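Local coordinates for protein putative exonuclease (Eubacterium rectale, PDB 3L0A) that binds a zinc ion through four cysteines and is probably a hydrolase of the PDDEXK nuclease-like clan, perhaps an exonuclease, at residues 189-194 with 207-212. Numbering follows the deposited sequence.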
ATOM      1  N   LEU A 189     -37.784 -13.112   7.738  1.00 22.44           N
ATOM      2  CA  LEU A 189     -36.693 -14.098   7.643  1.00 21.75           C
ATOM      3  C   LEU A 189     -35.348 -13.512   8.065  1.00 20.61           C
ATOM      4  O   LEU A 189     -35.087 -12.321   7.828  1.00 20.88           O
ATOM      5  CB  LEU A 189     -36.571 -14.701   6.226  1.00 21.90           C
ATOM      6  CG  LEU A 189     -37.744 -15.502   5.631  1.00 22.36           C
ATOM      7  CD1 LEU A 189     -37.432 -15.973   4.203  1.00 22.63           C
ATOM      8  CD2 LEU A 189     -38.159 -16.692   6.512  1.00 22.55           C
ATOM      9  N   PRO A 190     -34.474 -14.365   8.654  1.00 19.47           N
ATOM     10  CA  PRO A 190     -33.104 -14.009   8.988  1.00 18.63           C
ATOM     11  C   PRO A 190     -32.228 -13.776   7.746  1.00 18.75           C
ATOM     12  O   PRO A 190     -32.477 -14.352   6.671  1.00 17.25           O
ATOM     13  CB  PRO A 190     -32.612 -15.231   9.781  1.00 18.35           C
ATOM     14  CG  PRO A 190     -33.410 -16.336   9.316  1.00 18.51           C
ATOM     15  CD  PRO A 190     -34.747 -15.783   8.973  1.00 19.07           C
ATOM     16  N   PHE A 191     -31.193 -12.942   7.912  1.00 18.93           N
ATOM     17  CA  PHE A 191     -30.324 -12.555   6.824  1.00 18.47           C
ATOM     18  C   PHE A 191     -28.910 -13.024   7.144  1.00 18.96           C
ATOM     19  O   PHE A 191     -28.380 -12.753   8.231  1.00 18.41           O
ATOM     20  CB  PHE A 191     -30.371 -11.043   6.642  1.00 18.80           C
ATOM     21  CG  PHE A 191     -29.555 -10.549   5.485  1.00 17.86           C
ATOM     22  CD1 PHE A 191     -30.013 -10.691   4.188  1.00 14.62           C
ATOM     23  CD2 PHE A 191     -28.329  -9.930   5.695  1.00 18.08           C
ATOM     24  CE1 PHE A 191     -29.248 -10.277   3.112  1.00 15.21           C
ATOM     25  CE2 PHE A 191     -27.577  -9.495   4.644  1.00 18.88           C
ATOM     26  CZ  PHE A 191     -28.043  -9.656   3.337  1.00 18.70           C
ATOM     27  N   PHE A 192     -28.339 -13.752   6.179  1.00 19.55           N
ATOM     28  CA  PHE A 192     -26.987 -14.285   6.221  1.00 19.63           C
ATOM     29  C   PHE A 192     -26.190 -13.821   5.003  1.00 19.51           C
ATOM     30  O   PHE A 192     -26.699 -13.824   3.877  1.00 20.54           O
ATOM     31  CB  PHE A 192     -27.031 -15.796   6.170  1.00 19.85           C
ATOM     32  CG  PHE A 192     -27.798 -16.436   7.294  1.00 19.91           C
ATOM     33  CD1 PHE A 192     -29.159 -16.688   7.168  1.00 18.16           C
ATOM     34  CD2 PHE A 192     -27.145 -16.822   8.468  1.00 20.37           C
ATOM     35  CE1 PHE A 192     -29.877 -17.288   8.216  1.00 18.83           C
ATOM     36  CE2 PHE A 192     -27.847 -17.463   9.504  1.00 20.12           C
ATOM     37  CZ  PHE A 192     -29.221 -17.686   9.373  1.00 18.74           C
ATOM     38  N   ILE A 193     -24.950 -13.420   5.248  1.00 18.66           N
ATOM     39  CA  ILE A 193     -23.954 -13.202   4.211  1.00 18.01           C
ATOM     40  C   ILE A 193     -23.098 -14.440   4.101  1.00 18.10           C
ATOM     41  O   ILE A 193     -22.576 -14.955   5.104  1.00 17.79           O
ATOM     42  CB  ILE A 193     -23.086 -11.977   4.537  1.00 18.31           C
ATOM     43  CG1 ILE A 193     -23.933 -10.701   4.377  1.00 17.41           C
ATOM     44  CG2 ILE A 193     -21.853 -11.931   3.630  1.00 16.52           C
ATOM     45  CD1 ILE A 193     -23.370  -9.466   5.070  1.00 18.74           C
ATOM     46  N   ALA A 194     -22.999 -14.975   2.894  1.00 17.93           N
ATOM     47  CA  ALA A 194     -22.167 -16.141   2.658  1.00 17.65           C
ATOM     48  C   ALA A 194     -20.882 -15.575   2.076  1.00 17.98           C
ATOM     49  O   ALA A 194     -20.803 -15.307   0.877  1.00 18.67           O
ATOM     50  CB  ALA A 194     -22.860 -17.124   1.680  1.00 17.20           C
ATOM     51  N   ILE A 207     -22.280 -15.669   7.840  1.00 20.01           N
ATOM     52  CA  ILE A 207     -22.422 -14.660   8.892  1.00 18.99           C
ATOM     53  C   ILE A 207     -23.888 -14.219   9.039  1.00 18.57           C
ATOM     54  O   ILE A 207     -24.442 -13.608   8.124  1.00 18.78           O
ATOM     55  CB  ILE A 207     -21.583 -13.440   8.595  1.00 19.22           C
ATOM     56  CG1 ILE A 207     -20.133 -13.842   8.342  1.00 20.62           C
ATOM     57  CG2 ILE A 207     -21.663 -12.402   9.755  1.00 17.70           C
ATOM     58  CD1 ILE A 207     -19.510 -13.210   7.165  1.00 17.42           C
ATOM     59  N   HIS A 208     -24.494 -14.507  10.191  1.00 17.80           N
ATOM     60  CA  HIS A 208     -25.846 -14.013  10.525  1.00 17.70           C
ATOM     61  C   HIS A 208     -25.777 -12.555  11.007  1.00 17.77           C
ATOM     62  O   HIS A 208     -25.101 -12.242  12.004  1.00 17.76           O
ATOM     63  CB  HIS A 208     -26.437 -14.878  11.596  1.00 17.14           C
ATOM     64  CG  HIS A 208     -27.866 -14.569  11.927  1.00 18.40           C
ATOM     65  ND1 HIS A 208     -28.525 -15.170  12.982  1.00 15.98           N
ATOM     66  CD2 HIS A 208     -28.746 -13.699  11.374  1.00 16.96           C
ATOM     67  CE1 HIS A 208     -29.747 -14.666  13.064  1.00 18.29           C
ATOM     68  NE2 HIS A 208     -29.895 -13.757  12.113  1.00 16.18           N
ATOM     69  N   VAL A 209     -26.457 -11.674  10.277  1.00 17.74           N
ATOM     70  CA  VAL A 209     -26.592 -10.254  10.649  1.00 17.57           C
ATOM     71  C   VAL A 209     -27.919 -10.127  11.403  1.00 17.91           C
ATOM     72  O   VAL A 209     -28.976 -10.242  10.808  1.00 18.41           O
ATOM     73  CB  VAL A 209     -26.599  -9.346   9.392  1.00 18.55           C
ATOM     74  CG1 VAL A 209     -26.616  -7.872   9.784  1.00 16.45           C
ATOM     75  CG2 VAL A 209     -25.407  -9.659   8.468  1.00 15.98           C
ATOM     76  N   THR A 210     -27.863  -9.964  12.721  1.00 17.57           N
ATOM     77  CA  THR A 210     -29.019 -10.101  13.558  1.00 17.18           C
ATOM     78  C   THR A 210     -30.011  -8.937  13.453  1.00 17.45           C
ATOM     79  O   THR A 210     -29.685  -7.870  12.994  1.00 16.30           O
ATOM     80  CB  THR A 210     -28.598 -10.390  15.016  1.00 17.18           C
ATOM     81  OG1 THR A 210     -27.551  -9.509  15.398  1.00 18.60           O
ATOM     82  CG2 THR A 210     -28.071 -11.823  15.148  1.00 17.19           C
ATOM     83  N   ASP A 211     -31.256  -9.188  13.851  1.00 18.89           N
ATOM     84  CA  ASP A 211     -32.346  -8.244  13.587  1.00 19.90           C
ATOM     85  C   ASP A 211     -32.204  -6.909  14.330  1.00 20.08           C
ATOM     86  O   ASP A 211     -32.752  -5.922  13.879  1.00 20.32           O
ATOM     87  CB  ASP A 211     -33.717  -8.875  13.867  1.00 20.06           C
ATOM     88  CG  ASP A 211     -34.039 -10.090  12.946  1.00 20.95           C
ATOM     89  OD1 ASP A 211     -33.379 -10.272  11.914  1.00 19.69           O
ATOM     90  OD2 ASP A 211     -34.979 -10.865  13.259  1.00 23.38           O
ATOM     91  N   ASN A 212     -31.472  -6.864  15.445  1.00 20.79           N
ATOM     92  CA  ASN A 212     -31.136  -5.552  16.099  1.00 21.52           C
ATOM     93  C   ASN A 212     -30.354  -4.577  15.241  1.00 20.58           C
ATOM     94  O   ASN A 212     -30.542  -3.380  15.347  1.00 19.96           O
ATOM     95  CB  ASN A 212     -30.385  -5.714  17.447  1.00 22.22           C
ATOM     96  CG  ASN A 212     -29.063  -6.545  17.344  1.00 24.63           C
ATOM     97  OD1 ASN A 212     -28.973  -7.554  16.624  1.00 27.38           O
ATOM     98  ND2 ASN A 212     -28.070  -6.148  18.136  1.00 26.40           N
TER
HETATM   99  O   HOH W   1     -31.324 -11.686  10.781  1.00 24.36           O
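The imidazole of His-208 and the phenyl ring of Phe-192 meet at a slant on one face of an antiparallel hairpin, their planes at 35° and their centroids 4.8 Å apart. His-208 swings CG anti to its own backbone N (chi1 -174°), which turns the ring toward the Pro-190 end of the contact, its CD2 edge 3.3 Å from Phe-191 O; CE2 of Phe-192 rests 3.6 Å from CB of His-208. Phe-192 CZ lies over the rim of one imidazole face, and Thr-210 CG2 over the centre of the other, while Pro-190 CB approaches NE2 obliquely. Tyr-110 meets the Phe-192 ring edge-to-face.

On the other face of the sheet, CG2 of Val-209 reaches the rim of the Phe-191 ring, 4.0 Å from CD2, and also touches CD1 of Ile-193. Helix 164-167 packs against Ile-207 and Val-209 on this side.

Between the two faces, Ile-193 and Ile-207 exchange backbone bonds in both directions, with Ile-207 N to Ile-193 O at 2.8 Å. Val-209 N still bonds Phe-191 O (3.0 Å), but a water replaces the second bond of that pair, and the chains diverge from there toward Pro-190 and Thr-210. The water accepts from Phe-191 N, donates to Val-209 O and to Asp-211 OD1 (2.7 Å), and bonds His-208 NE2 (2.8 Å) in the plane of the imidazole. Gln-178 also binds Asp-211 OD1.

Strand 191-197 pairs in parallel with strand 140-147, and Ile-207 and His-208 pair with a strand of the second subunit, carrying the sheet across the interface. Where the pairing keeps only one direct bond, four bonds to one water tie both backbones to the imidazole and the carboxylate; the in-plane bond at NE2 would favour this rotation of the imidazole, just before helix 211-232.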